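Triabin (Triatoma pallidipennis, PDB 1AVG) inhibits thrombin through a non-covalent one-to-one complex, reducing platelet aggregation and fibrin formation while only minimally suppressing the enzyme's amidolytic activity. Local coordinates at residues V54-E62 with R111-E121; Y103-R111 with R123-K131. One frame throughout, in Å; residues are numbered along the deposited sequence.

Contact 1. Residues V54-E62 with R111-E121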
# COMPACT_ATOMS: atom_id res chain seq x y z
N VAL C 54 -19.10 10.94 14.54
CA VAL C 54 -18.61 10.80 15.90
C VAL C 54 -17.10 10.96 15.78
O VAL C 54 -16.44 10.12 15.18
CB VAL C 54 -18.97 9.42 16.48
CG1 VAL C 54 -18.33 9.23 17.84
CG2 VAL C 54 -20.47 9.29 16.61
N GLU C 55 -16.57 12.07 16.28
CA GLU C 55 -15.14 12.34 16.22
C GLU C 55 -14.45 12.01 17.54
O GLU C 55 -14.91 12.42 18.60
CB GLU C 55 -14.89 13.80 15.85
CG GLU C 55 -13.43 14.14 15.63
CD GLU C 55 -13.22 15.40 14.83
OE1 GLU C 55 -14.20 15.92 14.26
OE2 GLU C 55 -12.08 15.88 14.76
N ILE C 56 -13.33 11.31 17.46
CA ILE C 56 -12.59 10.88 18.65
C ILE C 56 -11.13 11.32 18.62
O ILE C 56 -10.49 11.33 17.56
CB ILE C 56 -12.59 9.35 18.74
CG1 ILE C 56 -14.02 8.82 18.65
CG2 ILE C 56 -11.96 8.90 20.03
CD1 ILE C 56 -14.16 7.57 17.81
N GLY C 57 -10.61 11.69 19.79
CA GLY C 57 -9.21 12.07 19.93
C GLY C 57 -8.79 13.48 19.55
O GLY C 57 -7.58 13.79 19.53
N TYR C 58 -9.76 14.34 19.26
CA TYR C 58 -9.45 15.71 18.88
C TYR C 58 -9.40 16.59 20.11
O TYR C 58 -10.41 17.08 20.59
CB TYR C 58 -10.48 16.24 17.88
CG TYR C 58 -10.05 17.49 17.15
CD1 TYR C 58 -8.76 17.61 16.64
CD2 TYR C 58 -10.94 18.54 16.94
CE1 TYR C 58 -8.37 18.75 15.94
CE2 TYR C 58 -10.57 19.68 16.26
CZ TYR C 58 -9.28 19.78 15.76
OH TYR C 58 -8.91 20.92 15.08
N ASN C 59 -8.18 16.79 20.60
CA ASN C 59 -7.91 17.59 21.80
C ASN C 59 -8.53 18.99 21.87
O ASN C 59 -8.53 19.60 22.93
CB ASN C 59 -6.39 17.70 22.00
CG ASN C 59 -5.65 18.00 20.70
OD1 ASN C 59 -5.91 19.01 20.04
ND2 ASN C 59 -4.77 17.09 20.31
N LYS C 60 -9.04 19.50 20.75
CA LYS C 60 -9.65 20.83 20.73
C LYS C 60 -11.10 20.84 21.21
O LYS C 60 -11.64 21.90 21.53
CB LYS C 60 -9.56 21.43 19.33
CG LYS C 60 -8.17 21.41 18.72
CD LYS C 60 -7.38 22.67 18.99
CE LYS C 60 -7.85 23.81 18.09
NZ LYS C 60 -7.02 25.04 18.24
N PHE C 61 -11.73 19.66 21.28
CA PHE C 61 -13.13 19.54 21.70
C PHE C 61 -13.31 19.06 23.15
O PHE C 61 -12.52 18.28 23.66
CB PHE C 61 -13.89 18.57 20.79
CG PHE C 61 -14.04 19.04 19.37
CD1 PHE C 61 -14.13 20.39 19.07
CD2 PHE C 61 -14.10 18.13 18.33
CE1 PHE C 61 -14.28 20.82 17.76
CE2 PHE C 61 -14.24 18.55 17.01
CZ PHE C 61 -14.33 19.90 16.73
N GLU C 62 -14.38 19.51 23.79
CA GLU C 62 -14.66 19.09 25.14
C GLU C 62 -15.43 17.77 25.04
O GLU C 62 -16.26 17.61 24.15
CB GLU C 62 -15.48 20.15 25.87
CG GLU C 62 -14.94 20.49 27.25
CD GLU C 62 -13.48 20.88 27.20
OE1 GLU C 62 -13.14 21.77 26.39
OE2 GLU C 62 -12.68 20.29 27.95
N ARG C 111 -9.90 18.17 5.60
CA ARG C 111 -10.75 19.04 6.39
C ARG C 111 -10.07 20.31 6.88
O ARG C 111 -8.93 20.29 7.34
CB ARG C 111 -11.27 18.25 7.58
CG ARG C 111 -12.09 19.01 8.61
CD ARG C 111 -13.02 18.01 9.26
NE ARG C 111 -13.14 18.04 10.72
CZ ARG C 111 -12.13 18.17 11.57
NH1 ARG C 111 -10.88 18.33 11.15
NH2 ARG C 111 -12.35 17.98 12.86
N SER C 112 -10.78 21.42 6.74
CA SER C 112 -10.29 22.70 7.21
C SER C 112 -11.23 23.15 8.30
O SER C 112 -12.43 23.31 8.05
CB SER C 112 -10.29 23.73 6.09
OG SER C 112 -9.37 23.36 5.08
N ILE C 113 -10.73 23.23 9.52
CA ILE C 113 -11.55 23.67 10.63
C ILE C 113 -11.07 25.08 10.91
O ILE C 113 -9.87 25.36 10.87
CB ILE C 113 -11.42 22.81 11.93
CG1 ILE C 113 -10.71 21.48 11.67
CG2 ILE C 113 -12.79 22.49 12.50
CD1 ILE C 113 -9.21 21.52 11.87
N THR C 114 -12.02 25.97 11.14
CA THR C 114 -11.71 27.35 11.43
C THR C 114 -12.51 27.80 12.66
O THR C 114 -13.68 28.19 12.55
CB THR C 114 -12.06 28.24 10.23
OG1 THR C 114 -11.46 27.70 9.04
CG2 THR C 114 -11.54 29.64 10.45
N PHE C 115 -11.91 27.66 13.83
CA PHE C 115 -12.58 28.06 15.06
C PHE C 115 -12.58 29.57 15.08
O PHE C 115 -11.67 30.20 14.53
CB PHE C 115 -11.84 27.52 16.28
CG PHE C 115 -11.89 26.03 16.38
CD1 PHE C 115 -10.96 25.25 15.70
CD2 PHE C 115 -12.88 25.40 17.13
CE1 PHE C 115 -11.02 23.86 15.76
CE2 PHE C 115 -12.95 24.02 17.19
CZ PHE C 115 -12.02 23.24 16.50
N THR C 116 -13.62 30.15 15.67
CA THR C 116 -13.75 31.60 15.76
C THR C 116 -12.48 32.21 16.37
O THR C 116 -12.09 33.33 16.05
CB THR C 116 -14.98 31.98 16.59
OG1 THR C 116 -15.05 31.13 17.75
CG2 THR C 116 -16.25 31.80 15.77
N SER C 117 -11.83 31.40 17.21
CA SER C 117 -10.60 31.77 17.90
C SER C 117 -9.39 31.78 16.94
O SER C 117 -9.14 32.79 16.28
CB SER C 117 -10.35 30.78 19.05
OG SER C 117 -11.57 30.46 19.72
N GLN C 118 -8.65 30.68 16.89
CA GLN C 118 -7.48 30.57 16.01
C GLN C 118 -7.93 29.90 14.71
O GLN C 118 -8.24 28.71 14.69
N PRO C 119 -8.00 30.68 13.62
CA PRO C 119 -8.41 30.18 12.31
C PRO C 119 -7.36 29.40 11.50
O PRO C 119 -6.16 29.46 11.79
CB PRO C 119 -8.82 31.47 11.59
CG PRO C 119 -7.82 32.43 12.10
CD PRO C 119 -7.80 32.14 13.58
N LYS C 120 -7.85 28.69 10.48
CA LYS C 120 -7.05 27.89 9.57
C LYS C 120 -6.40 26.65 10.18
O LYS C 120 -5.52 26.75 11.03
CB LYS C 120 -5.97 28.75 8.88
CG LYS C 120 -5.24 28.06 7.73
CD LYS C 120 -6.12 27.92 6.49
CE LYS C 120 -5.46 27.10 5.38
NZ LYS C 120 -4.11 27.57 4.95
N GLU C 121 -6.84 25.48 9.73
CA GLU C 121 -6.29 24.21 10.20
C GLU C 121 -6.70 23.10 9.23
O GLU C 121 -7.89 22.78 9.10
CB GLU C 121 -6.78 23.92 11.62
CG GLU C 121 -5.84 23.06 12.44
CD GLU C 121 -6.36 22.78 13.84
OE1 GLU C 121 -6.70 23.74 14.56
OE2 GLU C 121 -6.41 21.59 14.21

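Contact 2. Residues Y103-R111 with R123-K131. Unlike the reference sequence in segment 123-131: Arg123 (reference Asp), Phe127 (reference Leu).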
# COMPACT_ATOMS: atom_id res chain seq x y z
N TYR C 103 -18.76 5.02 0.05
CA TYR C 103 -19.87 5.33 0.94
C TYR C 103 -20.30 4.25 1.93
O TYR C 103 -21.10 4.52 2.82
CB TYR C 103 -21.08 5.78 0.12
CG TYR C 103 -20.73 6.72 -1.00
CD1 TYR C 103 -20.32 8.02 -0.74
CD2 TYR C 103 -20.77 6.29 -2.32
CE1 TYR C 103 -19.95 8.87 -1.78
CE2 TYR C 103 -20.40 7.13 -3.37
CZ TYR C 103 -19.99 8.42 -3.09
OH TYR C 103 -19.60 9.24 -4.12
N ASP C 104 -19.77 3.04 1.80
CA ASP C 104 -20.15 1.96 2.69
C ASP C 104 -18.97 1.38 3.46
O ASP C 104 -19.13 0.42 4.21
CB ASP C 104 -20.84 0.84 1.91
CG ASP C 104 -19.97 0.23 0.82
OD1 ASP C 104 -19.15 0.97 0.22
OD2 ASP C 104 -20.11 -0.98 0.56
N ASN C 105 -17.80 1.98 3.30
CA ASN C 105 -16.60 1.49 3.96
C ASN C 105 -15.84 2.62 4.67
O ASN C 105 -15.96 2.78 5.89
CB ASN C 105 -15.72 0.79 2.93
CG ASN C 105 -14.50 0.14 3.53
OD1 ASN C 105 -14.48 -0.23 4.70
ND2 ASN C 105 -13.46 0.02 2.72
N PHE C 106 -15.06 3.40 3.92
CA PHE C 106 -14.30 4.49 4.51
C PHE C 106 -14.16 5.62 3.50
O PHE C 106 -14.46 5.45 2.32
CB PHE C 106 -12.92 4.01 4.99
CG PHE C 106 -11.91 3.81 3.88
CD1 PHE C 106 -11.13 4.88 3.42
CD2 PHE C 106 -11.73 2.56 3.30
CE1 PHE C 106 -10.20 4.70 2.41
CE2 PHE C 106 -10.80 2.38 2.29
CZ PHE C 106 -10.03 3.45 1.85
N ALA C 107 -13.70 6.78 3.97
CA ALA C 107 -13.53 7.94 3.11
C ALA C 107 -12.37 8.79 3.57
O ALA C 107 -12.28 9.12 4.75
CB ALA C 107 -14.80 8.77 3.12
N LEU C 108 -11.48 9.10 2.64
CA LEU C 108 -10.32 9.95 2.92
C LEU C 108 -10.85 11.34 2.59
O LEU C 108 -11.48 11.53 1.55
CB LEU C 108 -9.16 9.55 2.00
CG LEU C 108 -7.72 9.98 2.31
CD1 LEU C 108 -7.16 10.81 1.17
CD2 LEU C 108 -7.60 10.72 3.64
N VAL C 109 -10.61 12.31 3.47
CA VAL C 109 -11.13 13.67 3.28
C VAL C 109 -10.16 14.73 3.83
O VAL C 109 -9.49 14.50 4.83
CB VAL C 109 -12.51 13.82 4.05
CG1 VAL C 109 -12.98 15.25 4.06
CG2 VAL C 109 -13.57 12.93 3.42
N CYS C 110 -10.05 15.86 3.15
CA CYS C 110 -9.19 16.93 3.64
C CYS C 110 -10.14 17.90 4.32
O CYS C 110 -11.11 18.34 3.72
CB CYS C 110 -8.45 17.62 2.50
SG CYS C 110 -7.03 18.61 3.06
N ARG C 111 -9.90 18.17 5.60
CA ARG C 111 -10.75 19.04 6.39
C ARG C 111 -10.07 20.31 6.88
O ARG C 111 -8.93 20.29 7.34
CB ARG C 111 -11.27 18.25 7.58
CG ARG C 111 -12.09 19.01 8.61
CD ARG C 111 -13.02 18.01 9.26
NE ARG C 111 -13.14 18.04 10.72
CZ ARG C 111 -12.13 18.17 11.57
NH1 ARG C 111 -10.88 18.33 11.15
NH2 ARG C 111 -12.35 17.98 12.86
N ARG C 123 -6.15 19.10 7.69
CA ARG C 123 -5.68 17.77 8.03
C ARG C 123 -6.45 16.71 7.23
O ARG C 123 -7.66 16.83 7.02
CB ARG C 123 -5.82 17.57 9.54
CG ARG C 123 -5.21 16.29 10.10
CD ARG C 123 -5.17 16.36 11.62
NE ARG C 123 -5.00 15.05 12.26
CZ ARG C 123 -4.94 14.86 13.57
NH1 ARG C 123 -5.04 15.89 14.41
NH2 ARG C 123 -4.79 13.63 14.06
N TYR C 124 -5.71 15.74 6.71
CA TYR C 124 -6.29 14.64 5.94
C TYR C 124 -6.81 13.63 6.95
O TYR C 124 -6.05 13.09 7.75
CB TYR C 124 -5.23 14.01 5.03
CG TYR C 124 -4.70 14.95 3.96
CD1 TYR C 124 -5.39 15.14 2.76
CD2 TYR C 124 -3.51 15.66 4.15
CE1 TYR C 124 -4.90 16.02 1.78
CE2 TYR C 124 -3.02 16.53 3.18
CZ TYR C 124 -3.72 16.71 1.99
OH TYR C 124 -3.22 17.58 1.04
N LEU C 125 -8.12 13.39 6.91
CA LEU C 125 -8.77 12.48 7.85
C LEU C 125 -9.45 11.31 7.14
O LEU C 125 -9.73 11.39 5.94
CB LEU C 125 -9.82 13.25 8.66
CG LEU C 125 -9.40 14.56 9.33
CD1 LEU C 125 -10.66 15.29 9.79
CD2 LEU C 125 -8.47 14.29 10.49
N VAL C 126 -9.72 10.25 7.89
CA VAL C 126 -10.37 9.06 7.36
C VAL C 126 -11.64 8.75 8.15
O VAL C 126 -11.58 8.40 9.33
CB VAL C 126 -9.43 7.84 7.42
CG1 VAL C 126 -10.20 6.56 7.11
CG2 VAL C 126 -8.30 8.01 6.44
N PHE C 127 -12.79 8.89 7.49
CA PHE C 127 -14.08 8.61 8.12
C PHE C 127 -14.40 7.14 7.93
O PHE C 127 -14.41 6.64 6.81
CB PHE C 127 -15.20 9.45 7.48
CG PHE C 127 -15.06 10.95 7.68
CD1 PHE C 127 -14.20 11.69 6.88
CD2 PHE C 127 -15.85 11.62 8.62
CE1 PHE C 127 -14.13 13.09 7.01
CE2 PHE C 127 -15.79 13.01 8.75
CZ PHE C 127 -14.93 13.74 7.95
N GLU C 128 -14.66 6.44 9.02
CA GLU C 128 -14.99 5.02 8.95
C GLU C 128 -16.48 4.79 9.04
O GLU C 128 -17.18 5.51 9.75
CB GLU C 128 -14.30 4.27 10.08
CG GLU C 128 -12.83 4.16 9.89
CD GLU C 128 -12.18 3.32 10.95
OE1 GLU C 128 -12.49 2.10 11.01
OE2 GLU C 128 -11.37 3.88 11.71
N ARG C 129 -16.97 3.80 8.32
CA ARG C 129 -18.39 3.49 8.35
C ARG C 129 -18.62 2.47 9.47
O ARG C 129 -19.71 2.39 10.03
CB ARG C 129 -18.83 2.94 7.00
CG ARG C 129 -20.29 3.13 6.67
CD ARG C 129 -20.71 4.58 6.84
NE ARG C 129 -21.47 5.09 5.70
CZ ARG C 129 -22.42 6.03 5.78
NH1 ARG C 129 -22.75 6.56 6.95
NH2 ARG C 129 -23.00 6.48 4.68
N THR C 130 -17.57 1.73 9.82
CA THR C 130 -17.65 0.72 10.87
C THR C 130 -16.98 1.19 12.17
O THR C 130 -15.87 1.74 12.15
CB THR C 130 -17.05 -0.64 10.38
OG1 THR C 130 -18.08 -1.63 10.33
CG2 THR C 130 -15.90 -1.13 11.28
N LYS C 131 -17.66 0.98 13.30
CA LYS C 131 -17.14 1.38 14.60
C LYS C 131 -16.01 0.47 15.06
O LYS C 131 -16.15 -0.75 15.10
CB LYS C 131 -18.25 1.39 15.64
CG LYS C 131 -17.76 1.72 17.04
CD LYS C 131 -18.91 1.95 18.00
CE LYS C 131 -19.75 0.71 18.17
NZ LYS C 131 -20.96 1.01 18.96
O HOH W 1 -14.84 0.60 8.35

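Contact 1. Residues V54-E62 with R111-E121
Charge pairing joins Glu55 to Arg111: NH2 of Arg111 lies 2.8 Å from OE2 of Glu55 in a salt bridge, and the hydrogen bond from Arg111 NH2 to Glu55 OE1 is weak. The carboxylate and guanidinium planes stand 51° apart, so the two groups do not pair flat. Glu55 OE2 is also hydrogen-bonded to His29. A second polar link comes from Tyr58, whose OH donates to Glu121 OE2 at 2.7 Å, arriving from above the carboxylate plane. With CG anti to the backbone N (chi1 -164°), the Tyr58 ring reaches across toward Glu121, and its OH also meets Ile113 CD1. Lys60 NZ adds only a long salt bridge, 3.9 Å from Glu121 OE1.

Aromatic packing centres on Phe115. CE1 of Phe61 approaches its edge, 3.5 Å from Phe115 CE2; the ring centroids are 5.8 Å apart with planes at 59°, a rim-to-rim pair. Tyr58 CE2 meets the same edge, 3.9 Å from Phe115 CZ.

Glu55 of strand 51-56 and the turn that follows thus meet strand 106-115 and Glu121 across the barrel; the two strands are not sheet neighbours. Phe92 of strand 92-101 meets the Phe115 ring, Phe96 touches Arg111, and Val38 and Gln40 of strand 37-43 touch Phe61.

Contact 2. Residues Y103-R111 with R123-K131
An antiparallel beta hairpin of the lipocalin-like calycin barrel pairs strands 106-115 and 122-128 here, their short segment axes 4.5 Å apart at closest approach. Two-way backbone hydrogen bonds join Ala107 with Phe127, Val109 with Leu125, and Arg111 with Arg123. Phe106-Glu128, Leu108-Val126 and Cys110-Tyr124 are the intervening non-hydrogen-bonded pairs. Beyond the ladder, Arg129 N donates to Asn105 O, at a classic beta bulge formed by Asn105 and Phe106.

On the sheet face bearing Ala107, Val109, Arg111, Arg123, Leu125 and Phe127, two diagonal contacts occur. The edge of the Phe127 ring meets Val109, with Phe127 CE1 3.5 Å from Val109 CB. Leu125 CD1 lies over one face of the Arg111 guanidinium, 3.3 Å from Arg111 NH1. Phe127 and Arg123 both differ from the reference sequence.

On the other face, Cys110 SG sits over the Tyr124 ring, 4.0 Å from its centroid and 25° off the normal. In Cys110 the sulfur stands anti to the backbone N (chi1 -163°), which lays it over the ring; the same atom forms the disulfide with Cys6, while Tyr124 OH is hydrogen-bonded to Glu9. Farther along, Leu108 CD2 packs on Val126 CG2 at 4.0 Å. This face also meets a different protein chain of the assembly: an aromatic ring of that chain meets the Phe106 ring, and a basic side chain of that chain pairs in a salt bridge with Glu128.

At the loop end, Arg129 NH1 is hydrogen-bonded to the carbonyls of Asn22 and Thr24, and Trp25, which also touches Phe127, makes a cation-pi contact with Arg129. Arg129 NE donates to Tyr103 O at 3.0 Å with an N-H...O angle of 162°, the acceptor lying in the guanidinium plane.

In the fold
Contacts 1 and 2 lie on opposite sides of the chain's centre, their own centres about 16 Å apart, and both use strand 106-115. Arg111 belongs to each: its backbone pairs with Arg123 in contact 2, and its side chain, packed on Leu125, reaches Glu55 in contact 1. The chain order is interleaved, since 54-62 precedes both hairpin segments and 111-121 runs from one hairpin strand into the turn before the other. Contact 1 is mostly buried, with Lys60 and Glu121 at its outer edge, and touches no other protein chain. Contact 2 is neighbour-to-neighbour strand pairing, and six of its residues come within reach of another protein chain, so of the two it is contact 2 that lies at that interface.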